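Local structure of Ent-copalyl diphosphate synthase (Streptomyces platensis, 5BP8) at residues Ala78-Leu83 with Pro132-Asp137; Ala104-Leu109 with Gly154-Thr159; Leu37-Pro42 with Val196-Thr201. The protein is a bacterial, mainly helical member of the terpene cyclase family, related in its C-terminal part to squalene-hopene cyclases. All blocks are in the same frame, centred on the assembly; numbering follows the deposited sequence.

Interaction 1. Residues Ala78-Leu83 with Pro132-Asp137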
ATOM      1  N   ALA A  78       6.113   8.003  15.172  1.00 15.07           N
ATOM      2  CA  ALA A  78       6.148   9.432  15.504  1.00 15.04           C
ATOM      3  C   ALA A  78       6.706   9.705  16.893  1.00 15.21           C
ATOM      4  O   ALA A  78       7.597  10.588  17.076  1.00 15.92           O
ATOM      5  CB  ALA A  78       4.754  10.030  15.368  1.00 14.96           C
ATOM      6  N   VAL A  79       6.222   8.952  17.874  1.00 15.04           N
ATOM      7  CA  VAL A  79       6.698   9.120  19.243  1.00 16.74           C
ATOM      8  C   VAL A  79       8.200   8.828  19.359  1.00 17.21           C
ATOM      9  O   VAL A  79       8.978   9.628  19.963  1.00 18.05           O
ATOM     10  CB  VAL A  79       5.861   8.280  20.232  1.00 16.76           C
ATOM     11  CG1 VAL A  79       6.518   8.203  21.606  1.00 17.61           C
ATOM     12  CG2 VAL A  79       4.444   8.826  20.317  1.00 16.76           C
ATOM     13  N   GLU A  80       8.636   7.725  18.751  1.00 17.25           N
ATOM     14  CA  GLU A  80      10.056   7.403  18.780  1.00 17.53           C
ATOM     15  C   GLU A  80      10.886   8.523  18.131  1.00 17.03           C
ATOM     16  O   GLU A  80      11.940   8.930  18.690  1.00 17.01           O
ATOM     17  CB  GLU A  80      10.335   6.057  18.111  1.00 17.92           C
ATOM     18  CG  GLU A  80      11.713   5.484  18.447  1.00 19.32           C
ATOM     19  CD  GLU A  80      12.849   6.099  17.663  1.00 19.60           C
ATOM     20  OE1 GLU A  80      12.633   6.580  16.512  1.00 19.86           O
ATOM     21  OE2 GLU A  80      13.989   6.117  18.205  1.00 21.46           O
ATOM     22  N   ALA A  81      10.420   9.037  16.988  1.00 16.25           N
ATOM     23  CA  ALA A  81      11.130  10.102  16.279  1.00 16.79           C
ATOM     24  C   ALA A  81      11.206  11.360  17.128  1.00 17.85           C
ATOM     25  O   ALA A  81      12.278  12.019  17.203  1.00 17.06           O
ATOM     26  CB  ALA A  81      10.481  10.400  14.959  1.00 16.47           C
ATOM     27  N   LEU A  82      10.101  11.713  17.777  1.00 17.46           N
ATOM     28  CA  LEU A  82      10.098  12.914  18.612  1.00 19.08           C
ATOM     29  C   LEU A  82      11.017  12.785  19.815  1.00 19.08           C
ATOM     30  O   LEU A  82      11.743  13.743  20.142  1.00 19.31           O
ATOM     31  CB  LEU A  82       8.677  13.317  19.041  1.00 19.16           C
ATOM     32  CG  LEU A  82       7.768  13.790  17.883  1.00 20.95           C
ATOM     33  CD1 LEU A  82       6.304  13.818  18.315  1.00 21.01           C
ATOM     34  CD2 LEU A  82       8.197  15.155  17.340  1.00 22.01           C
ATOM     35  N   LEU A  83      11.037  11.614  20.452  1.00 18.73           N
ATOM     36  CA  LEU A  83      11.952  11.394  21.581  1.00 20.15           C
ATOM     37  C   LEU A  83      13.410  11.487  21.103  1.00 21.12           C
ATOM     38  O   LEU A  83      14.267  12.113  21.753  1.00 21.48           O
ATOM     39  CB  LEU A  83      11.688  10.060  22.265  1.00 20.68           C
ATOM     40  CG  LEU A  83      10.395   9.946  23.106  1.00 21.12           C
ATOM     41  CD1 LEU A  83      10.038   8.496  23.379  1.00 20.73           C
ATOM     42  CD2 LEU A  83      10.554  10.730  24.415  1.00 22.56           C
ATOM     43  N   PRO A 132       7.559  -3.969  17.600  1.00 18.86           N
ATOM     44  CA  PRO A 132       8.437  -4.165  18.765  1.00 19.39           C
ATOM     45  C   PRO A 132       9.738  -3.410  18.678  1.00 18.56           C
ATOM     46  O   PRO A 132      10.296  -2.998  19.709  1.00 18.17           O
ATOM     47  CB  PRO A 132       8.713  -5.670  18.801  1.00 20.01           C
ATOM     48  CG  PRO A 132       8.125  -6.225  17.545  1.00 20.49           C
ATOM     49  CD  PRO A 132       7.214  -5.230  16.914  1.00 19.43           C
ATOM     50  N   SER A 133      10.257  -3.234  17.465  1.00 18.75           N
ATOM     51  CA  SER A 133      11.452  -2.437  17.300  1.00 18.18           C
ATOM     52  C   SER A 133      11.291  -1.025  17.856  1.00 18.79           C
ATOM     53  O   SER A 133      12.134  -0.521  18.606  1.00 19.33           O
ATOM     54  CB  SER A 133      11.851  -2.388  15.828  1.00 19.54           C
ATOM     55  OG  SER A 133      13.093  -1.744  15.734  1.00 21.70           O
ATOM     56  N   LEU A 134      10.183  -0.394  17.513  1.00 17.80           N
ATOM     57  CA  LEU A 134       9.928   0.986  17.920  1.00 18.02           C
ATOM     58  C   LEU A 134       9.616   1.098  19.408  1.00 18.22           C
ATOM     59  O   LEU A 134      10.071   2.036  20.097  1.00 17.79           O
ATOM     60  CB  LEU A 134       8.762   1.550  17.107  1.00 17.24           C
ATOM     61  CG  LEU A 134       9.162   1.835  15.658  1.00 17.33           C
ATOM     62  CD1 LEU A 134       7.962   2.116  14.811  1.00 17.31           C
ATOM     63  CD2 LEU A 134      10.177   2.975  15.548  1.00 17.47           C
ATOM     64  N   LEU A 135       8.821   0.152  19.893  1.00 17.48           N
ATOM     65  CA  LEU A 135       8.487   0.109  21.312  1.00 18.71           C
ATOM     66  C   LEU A 135       9.756   0.010  22.185  1.00 19.09           C
ATOM     67  O   LEU A 135       9.877   0.732  23.178  1.00 19.10           O
ATOM     68  CB  LEU A 135       7.534  -1.042  21.600  1.00 19.62           C
ATOM     69  CG  LEU A 135       7.036  -1.169  23.043  1.00 21.97           C
ATOM     70  CD1 LEU A 135       6.356   0.099  23.473  1.00 22.83           C
ATOM     71  CD2 LEU A 135       6.062  -2.327  23.184  1.00 23.84           C
ATOM     72  N   ALA A 136      10.706  -0.857  21.798  1.00 18.42           N
ATOM     73  CA  ALA A 136      11.977  -0.975  22.524  1.00 19.71           C
ATOM     74  C   ALA A 136      12.769   0.332  22.471  1.00 20.25           C
ATOM     75  O   ALA A 136      13.319   0.749  23.493  1.00 19.96           O
ATOM     76  CB  ALA A 136      12.825  -2.133  21.988  1.00 20.80           C
ATOM     77  N   ASP A 137      12.801   1.006  21.318  1.00 18.97           N
ATOM     78  CA  ASP A 137      13.540   2.276  21.232  1.00 20.09           C
ATOM     79  C   ASP A 137      12.865   3.361  22.060  1.00 19.74           C
ATOM     80  O   ASP A 137      13.548   4.163  22.710  1.00 20.16           O
ATOM     81  CB  ASP A 137      13.704   2.734  19.780  1.00 20.85           C
ATOM     82  CG  ASP A 137      14.834   1.991  19.048  1.00 23.47           C
ATOM     83  OD1 ASP A 137      15.698   1.381  19.725  1.00 26.74           O
ATOM     84  OD2 ASP A 137      14.883   2.068  17.805  1.00 25.89           O
TER
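Residues 78-83 and 132-137 come closest at Glu-80 and Leu-134, with 6.5 Å between their CA atoms. The first segment lies on helix 72-86 and the second on helix 127-144. The second helix is kinked at Pro-132, whose N has no bond to the preceding turn.

Glu-80 carries the contact from its side, and its CB points toward the other helix. Its CG stands anti to the backbone N (chi1 -164°), which brings it to Asp-137 CB at 3.6 Å. The bend at chi2 (-79°) then turns the carboxylate so that OE2 comes near Asp-137. Glu-80 CB lies 4.0 Å from Leu-134 CD2. This methyl is the part of Leu-134 that touches, and the two side chains cross at about a right angle.

The two acids therefore meet through their aliphatic parts. Their carboxylates come close as well, with Glu-80 OE2 4.2 Å from Asp-137 OD2 and the planes turned 50° apart. Two like charges at this spacing would probably repel. Arg-198 NH1, in salt bridges with Glu-80 OE2 and Asp-137 OD2, probably offsets this. Glu-80 has further partners: OE1 is bound by Arg-36 and Ser-39, and OE2 by Thr-84. The buried carboxylate is thus gripped at both oxygens.

The packing of helices here is consistent with an alpha-alpha barrel domain, as in squalene-hopene cyclase relatives. Helix 31-40 covers one side, where Ala-81 packs on Ala-35 and Val-38, and Leu-134 on Tyr-32 and Arg-36. Ile-138, one residue beyond the second segment, touches Val-79, Glu-80 and Leu-83. Helix 98-116 packs on helix 72-86 through Leu-101, Cys-105 and Leu-109.

Interaction 2. Residues Ala104-Leu109 with Gly154-Thr159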
ATOM      1  N   ALA A 104       3.521  17.343  21.740  1.00 20.20           N
ATOM      2  CA  ALA A 104       3.120  16.307  20.792  1.00 19.36           C
ATOM      3  C   ALA A 104       3.565  14.932  21.262  1.00 18.63           C
ATOM      4  O   ALA A 104       2.801  13.957  21.220  1.00 17.63           O
ATOM      5  CB  ALA A 104       3.675  16.596  19.407  1.00 19.35           C
ATOM      6  N   CYS A 105       4.807  14.846  21.693  1.00 18.18           N
ATOM      7  CA  CYS A 105       5.369  13.587  22.137  1.00 18.66           C
ATOM      8  C   CYS A 105       4.611  12.999  23.328  1.00 18.75           C
ATOM      9  O   CYS A 105       4.220  11.803  23.314  1.00 17.11           O
ATOM     10  CB  CYS A 105       6.821  13.791  22.492  1.00 18.92           C
ATOM     11  SG  CYS A 105       7.688  12.258  22.839  1.00 20.37           S
ATOM     12  N   ALA A 106       4.381  13.828  24.345  1.00 17.78           N
ATOM     13  CA  ALA A 106       3.676  13.378  25.553  1.00 18.54           C
ATOM     14  C   ALA A 106       2.261  12.929  25.245  1.00 18.40           C
ATOM     15  O   ALA A 106       1.779  11.907  25.792  1.00 18.07           O
ATOM     16  CB  ALA A 106       3.679  14.449  26.612  1.00 19.55           C
ATOM     17  N   ASP A 107       1.596  13.648  24.352  1.00 18.12           N
ATOM     18  CA  ASP A 107       0.234  13.241  23.969  1.00 18.92           C
ATOM     19  C   ASP A 107       0.224  11.940  23.177  1.00 17.52           C
ATOM     20  O   ASP A 107      -0.701  11.147  23.335  1.00 16.27           O
ATOM     21  CB  ASP A 107      -0.485  14.346  23.197  1.00 20.58           C
ATOM     22  CG  ASP A 107      -0.815  15.567  24.076  1.00 23.71           C
ATOM     23  OD1 ASP A 107      -1.082  16.623  23.466  1.00 24.31           O
ATOM     24  OD2 ASP A 107      -0.850  15.446  25.325  1.00 24.55           O
ATOM     25  N   GLY A 108       1.253  11.717  22.353  1.00 15.82           N
ATOM     26  CA  GLY A 108       1.468  10.428  21.679  1.00 15.69           C
ATOM     27  C   GLY A 108       1.704   9.279  22.642  1.00 15.49           C
ATOM     28  O   GLY A 108       1.124   8.200  22.498  1.00 14.86           O
ATOM     29  N   LEU A 109       2.516   9.525  23.656  1.00 14.96           N
ATOM     30  CA  LEU A 109       2.735   8.543  24.736  1.00 15.77           C
ATOM     31  C   LEU A 109       1.444   8.204  25.455  1.00 15.77           C
ATOM     32  O   LEU A 109       1.164   7.014  25.723  1.00 15.50           O
ATOM     33  CB  LEU A 109       3.779   9.048  25.736  1.00 16.50           C
ATOM     34  CG  LEU A 109       5.210   9.096  25.206  1.00 16.29           C
ATOM     35  CD1 LEU A 109       6.109  10.043  25.998  1.00 17.08           C
ATOM     36  CD2 LEU A 109       5.808   7.693  25.099  1.00 16.36           C
ATOM     37  N   GLY A 154       9.032  15.269  31.207  1.00 31.08           N
ATOM     38  CA  GLY A 154       9.794  14.845  32.367  1.00 30.09           C
ATOM     39  C   GLY A 154       9.053  13.912  33.322  1.00 30.33           C
ATOM     40  O   GLY A 154       9.647  13.047  33.961  1.00 29.35           O
ATOM     41  N   ALA A 155       7.733  14.050  33.375  1.00 29.51           N
ATOM     42  CA  ALA A 155       6.907  13.172  34.189  1.00 28.87           C
ATOM     43  C   ALA A 155       6.884  11.728  33.680  1.00 27.38           C
ATOM     44  O   ALA A 155       6.545  10.804  34.432  1.00 26.69           O
ATOM     45  CB  ALA A 155       5.483  13.730  34.249  1.00 28.76           C
ATOM     46  N   TRP A 156       7.230  11.541  32.402  1.00 24.56           N
ATOM     47  CA  TRP A 156       7.314  10.217  31.767  1.00 24.77           C
ATOM     48  C   TRP A 156       8.640   9.512  31.966  1.00 26.24           C
ATOM     49  O   TRP A 156       8.791   8.345  31.590  1.00 25.92           O
ATOM     50  CB  TRP A 156       7.030  10.343  30.255  1.00 22.92           C
ATOM     51  CG  TRP A 156       5.599  10.574  29.956  1.00 21.35           C
ATOM     52  CD1 TRP A 156       4.964  11.753  29.916  1.00 21.61           C
ATOM     53  CD2 TRP A 156       4.617   9.567  29.651  1.00 21.68           C
ATOM     54  NE1 TRP A 156       3.628  11.563  29.603  1.00 23.24           N
ATOM     55  CE2 TRP A 156       3.395  10.226  29.440  1.00 21.43           C
ATOM     56  CE3 TRP A 156       4.664   8.183  29.541  1.00 21.83           C
ATOM     57  CZ2 TRP A 156       2.212   9.547  29.122  1.00 21.41           C
ATOM     58  CZ3 TRP A 156       3.471   7.493  29.237  1.00 21.45           C
ATOM     59  CH2 TRP A 156       2.277   8.183  29.049  1.00 21.14           C
ATOM     60  N   SER A 157       9.604  10.202  32.572  1.00 27.20           N
ATOM     61  CA  SER A 157      10.916   9.637  32.823  1.00 29.87           C
ATOM     62  C   SER A 157      10.812   8.292  33.532  1.00 29.97           C
ATOM     63  O   SER A 157      10.093   8.160  34.523  1.00 31.23           O
ATOM     64  CB  SER A 157      11.753  10.628  33.659  1.00 32.67           C
ATOM     65  OG  SER A 157      13.045  10.101  33.890  1.00 37.93           O
ATOM     66  N   GLY A 158      11.501   7.289  33.001  1.00 29.25           N
ATOM     67  CA  GLY A 158      11.526   5.970  33.587  1.00 29.95           C
ATOM     68  C   GLY A 158      10.286   5.098  33.393  1.00 30.07           C
ATOM     69  O   GLY A 158      10.192   4.000  33.981  1.00 34.26           O
ATOM     70  N   THR A 159       9.311   5.577  32.631  1.00 27.25           N
ATOM     71  CA  THR A 159       8.150   4.763  32.270  1.00 27.20           C
ATOM     72  C   THR A 159       8.596   3.623  31.347  1.00 25.83           C
ATOM     73  O   THR A 159       9.492   3.810  30.550  1.00 25.98           O
ATOM     74  CB  THR A 159       7.087   5.621  31.539  1.00 26.86           C
ATOM     75  OG1 THR A 159       6.517   6.558  32.477  1.00 27.72           O
ATOM     76  CG2 THR A 159       5.972   4.747  30.944  1.00 26.82           C
TER
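Trp-156 lays its indole over Leu-109, a CH-pi contact between helix 98-116 and the loop that follows helix 127-144. It joins a helix to a long connection in what is consistent with an alpha-alpha barrel domain, as in squalene-hopene cyclase relatives. The loop makes a type II beta turn from Trp-156 to Thr-159, closed by a bond from Thr-159 N to Trp-156 O. Gly-158 takes the third position of this turn, with a positive phi of 76°.

The CB of Trp-156 points toward the helix. With CG anti to the carbonyl carbon (chi1 -74°), the ring is carried toward residues 104-109. CG is the first ring atom to touch, 4.0 Å from Leu-109 CD1. CD2 meets the same methyl. On the pyrrole side, NE1 lies 4.2 Å from Ala-106 CB, and CD1 is a little farther from this methyl.

Beyond CD2, the six-membered ring has Leu-109 CB over one face. This CB is about equally far from the ring atoms, with CH2 nearest. The two side chains run antiparallel, so the leucine CB sits on the outer ring while its CD1 reaches back to the start of the indole.

Leu-109 also packs on Val-79, Ile-138 and Leu-142 of the helices and on Leu-153 of the loop. The CB of Leu-109 stands 3.6 Å from the centroid of the six-membered ring of Trp-156, only 7° off its normal. At the far tip, Trp-156 CH2 comes within 3.7 Å of Leu-109 C.

Interaction 3. Residues Leu37-Pro42 with Val196-Thr201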
ATOM      1  N   LEU A  37      12.473   9.032   8.961  1.00 15.58           N
ATOM      2  CA  LEU A  37      13.540   9.905   8.495  1.00 15.68           C
ATOM      3  C   LEU A  37      13.963  10.920   9.519  1.00 16.48           C
ATOM      4  O   LEU A  37      15.162  11.269   9.602  1.00 17.39           O
ATOM      5  CB  LEU A  37      13.187  10.557   7.152  1.00 16.52           C
ATOM      6  CG  LEU A  37      13.063   9.602   5.955  1.00 17.00           C
ATOM      7  CD1 LEU A  37      12.922  10.397   4.667  1.00 18.10           C
ATOM      8  CD2 LEU A  37      14.232   8.643   5.873  1.00 18.55           C
ATOM      9  N   VAL A  38      12.999  11.445  10.287  1.00 16.25           N
ATOM     10  CA  VAL A  38      13.312  12.338  11.397  1.00 16.90           C
ATOM     11  C   VAL A  38      14.235  11.630  12.380  1.00 17.31           C
ATOM     12  O   VAL A  38      15.223  12.212  12.882  1.00 17.94           O
ATOM     13  CB  VAL A  38      12.032  12.824  12.122  1.00 16.36           C
ATOM     14  CG1 VAL A  38      12.375  13.491  13.433  1.00 16.80           C
ATOM     15  CG2 VAL A  38      11.254  13.786  11.239  1.00 16.78           C
ATOM     16  N   SER A  39      13.924  10.380  12.682  1.00 16.55           N
ATOM     17  CA  SER A  39      14.714   9.643  13.669  1.00 17.68           C
ATOM     18  C   SER A  39      16.088   9.227  13.134  1.00 18.41           C
ATOM     19  O   SER A  39      17.114   9.358  13.830  1.00 18.41           O
ATOM     20  CB  SER A  39      13.950   8.405  14.112  1.00 17.68           C
ATOM     21  OG  SER A  39      14.564   7.833  15.252  1.00 19.59           O
ATOM     22  N   LEU A  40      16.113   8.726  11.904  1.00 18.74           N
ATOM     23  CA  LEU A  40      17.314   8.087  11.344  1.00 20.14           C
ATOM     24  C   LEU A  40      18.171   8.967  10.458  1.00 20.30           C
ATOM     25  O   LEU A  40      19.349   8.653  10.289  1.00 20.76           O
ATOM     26  CB  LEU A  40      16.927   6.849  10.527  1.00 20.48           C
ATOM     27  CG  LEU A  40      16.164   5.777  11.299  1.00 21.65           C
ATOM     28  CD1 LEU A  40      15.704   4.675  10.362  1.00 23.55           C
ATOM     29  CD2 LEU A  40      16.944   5.209  12.482  1.00 23.47           C
ATOM     30  N   ALA A  41      17.602  10.030   9.885  1.00 19.77           N
ATOM     31  CA  ALA A  41      18.298  10.836   8.883  1.00 20.57           C
ATOM     32  C   ALA A  41      18.125  12.344   9.092  1.00 19.96           C
ATOM     33  O   ALA A  41      17.610  13.040   8.237  1.00 19.59           O
ATOM     34  CB  ALA A  41      17.873  10.409   7.479  1.00 20.38           C
ATOM     35  N   PRO A  42      18.535  12.847  10.264  1.00 20.79           N
ATOM     36  CA  PRO A  42      18.403  14.279  10.542  1.00 21.80           C
ATOM     37  C   PRO A  42      19.303  15.124   9.618  1.00 21.98           C
ATOM     38  O   PRO A  42      19.057  16.316   9.470  1.00 23.21           O
ATOM     39  CB  PRO A  42      18.840  14.394  12.012  1.00 22.73           C
ATOM     40  CG  PRO A  42      19.727  13.214  12.226  1.00 23.04           C
ATOM     41  CD  PRO A  42      19.180  12.131  11.366  1.00 21.84           C
ATOM     42  N   VAL A 196      15.055  -3.928  11.857  1.00 17.14           N
ATOM     43  CA  VAL A 196      16.118  -4.825  12.216  1.00 17.36           C
ATOM     44  C   VAL A 196      17.287  -4.050  12.820  1.00 17.35           C
ATOM     45  O   VAL A 196      17.843  -4.472  13.840  1.00 18.14           O
ATOM     46  CB  VAL A 196      16.563  -5.645  10.990  1.00 17.80           C
ATOM     47  CG1 VAL A 196      17.674  -6.600  11.351  1.00 18.66           C
ATOM     48  CG2 VAL A 196      15.372  -6.409  10.407  1.00 17.80           C
ATOM     49  N   THR A 197      17.625  -2.915  12.225  1.00 17.13           N
ATOM     50  CA  THR A 197      18.737  -2.110  12.663  1.00 18.91           C
ATOM     51  C   THR A 197      18.538  -0.668  12.277  1.00 19.41           C
ATOM     52  O   THR A 197      18.002  -0.401  11.216  1.00 19.05           O
ATOM     53  CB  THR A 197      20.092  -2.602  12.069  1.00 19.49           C
ATOM     54  OG1 THR A 197      21.173  -1.785  12.580  1.00 20.97           O
ATOM     55  CG2 THR A 197      20.101  -2.549  10.563  1.00 20.70           C
ATOM     56  N   ARG A 198      18.980   0.246  13.144  1.00 20.13           N
ATOM     57  CA  ARG A 198      18.938   1.669  12.852  1.00 21.51           C
ATOM     58  C   ARG A 198      20.059   2.092  11.931  1.00 21.59           C
ATOM     59  O   ARG A 198      19.992   3.169  11.333  1.00 21.19           O
ATOM     60  CB  ARG A 198      19.049   2.492  14.149  1.00 22.12           C
ATOM     61  CG  ARG A 198      17.889   2.270  15.090  1.00 24.39           C
ATOM     62  CD  ARG A 198      18.094   3.070  16.356  1.00 25.06           C
ATOM     63  NE  ARG A 198      18.070   4.489  16.061  1.00 24.54           N
ATOM     64  CZ  ARG A 198      16.996   5.273  16.174  1.00 25.34           C
ATOM     65  NH1 ARG A 198      15.810   4.793  16.553  1.00 25.51           N
ATOM     66  NH2 ARG A 198      17.103   6.550  15.890  1.00 23.22           N
ATOM     67  N   ASP A 199      21.114   1.277  11.872  1.00 20.79           N
ATOM     68  CA  ASP A 199      22.324   1.613  11.150  1.00 21.57           C
ATOM     69  C   ASP A 199      23.059   0.322  10.853  1.00 20.88           C
ATOM     70  O   ASP A 199      23.742  -0.217  11.701  1.00 20.21           O
ATOM     71  CB  ASP A 199      23.192   2.567  11.989  1.00 22.17           C
ATOM     72  CG  ASP A 199      24.441   3.019  11.280  1.00 24.08           C
ATOM     73  OD1 ASP A 199      24.894   2.360  10.325  1.00 24.09           O
ATOM     74  OD2 ASP A 199      25.029   4.049  11.721  1.00 27.23           O
ATOM     75  N   GLY A 200      22.860  -0.200   9.659  1.00 20.52           N
ATOM     76  CA  GLY A 200      23.484  -1.454   9.252  1.00 20.51           C
ATOM     77  C   GLY A 200      22.903  -1.960   7.959  1.00 19.94           C
ATOM     78  O   GLY A 200      21.950  -1.398   7.443  1.00 18.96           O
ATOM     79  N   THR A 201      23.501  -3.005   7.398  1.00 20.67           N
ATOM     80  CA  THR A 201      23.138  -3.443   6.041  1.00 20.24           C
ATOM     81  C   THR A 201      22.475  -4.807   6.043  1.00 21.21           C
ATOM     82  O   THR A 201      21.496  -5.024   5.316  1.00 20.71           O
ATOM     83  CB  THR A 201      24.377  -3.456   5.137  1.00 22.06           C
ATOM     84  OG1 THR A 201      25.412  -4.243   5.749  1.00 20.68           O
ATOM     85  CG2 THR A 201      24.884  -2.021   4.981  1.00 22.79           C
TER
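Ser-39 and Arg-198 meet because of how their torsions turn their polar ends. Ser-39 has OG anti to the backbone N (chi1 -168°), with its CB toward the facing loop. Arg-198 runs extended through chi2 and then bends at chi3 (65°), which brings its guanidinium up to the serine. The backbones stay apart, with 6.8 Å between the CA atoms of Leu-40 and Arg-198.

One hydrogen bond joins the segments. NH2 of Arg-198 donates to OG of Ser-39 over 2.9 Å, with an N-H...O angle of 150°. The serine oxygen lies at the edge of the guanidinium, somewhat tilted out of its plane.

Leu-40 approaches from another direction. Its CD2 lies off-centre over one face of the guanidinium, 3.7 Å from Arg-198 CZ. The same methyl follows the arginine chain inward, at 3.8 Å from Arg-198 CB. Leu-40 CD2 thus touches both the aliphatic part and the flat end of the arginine, while the serine holds its edge.

Both polar groups have further partners. Ser-39 OG also bonds Glu-80 OE1, and Arg-198 NH1 is taken by Glu-80 and Asp-137. These contacts would help fix the rotation of the guanidinium and probably balance its charge. Nearby, Arg-88 binds the carbonyl oxygens of Val-38 and Ser-39 at the C-terminal end of helix 31-40.

The backbone of the loop is shaped by an ST turn, in which Thr-197 OG1 accepts from Asp-199 N at 3.1 Å. Overall, the contact between Ser-39 and Arg-198 is one side of a larger polar cluster. In it a loop arginine bridges acids of helices 72-86 and 127-144 beside the C-terminal end of helix 31-40.

How the interactions relate
Interaction 1 lies between the other two, its centre 12 Å from each. Its polar side faces interaction 3: Glu-80 OE1 is 2.6 Å from Ser-39 OG, and Glu-80 OE2 is 2.8 Å from Arg-198 NH1. The apolar side faces interaction 2, where Val-79 CG1 lies 3.6 Å from Leu-109 CD2 and Leu-83 CG the same distance from Cys-105 SG. Helix 72-86 therefore serves both neighbours. Interactions 2 and 3 do not touch, with nearest atoms about 11 Å apart. In sequence, interaction 3 encloses the other two, and the segments of interactions 1 and 2 alternate. All three lie on one side of the chain's centre.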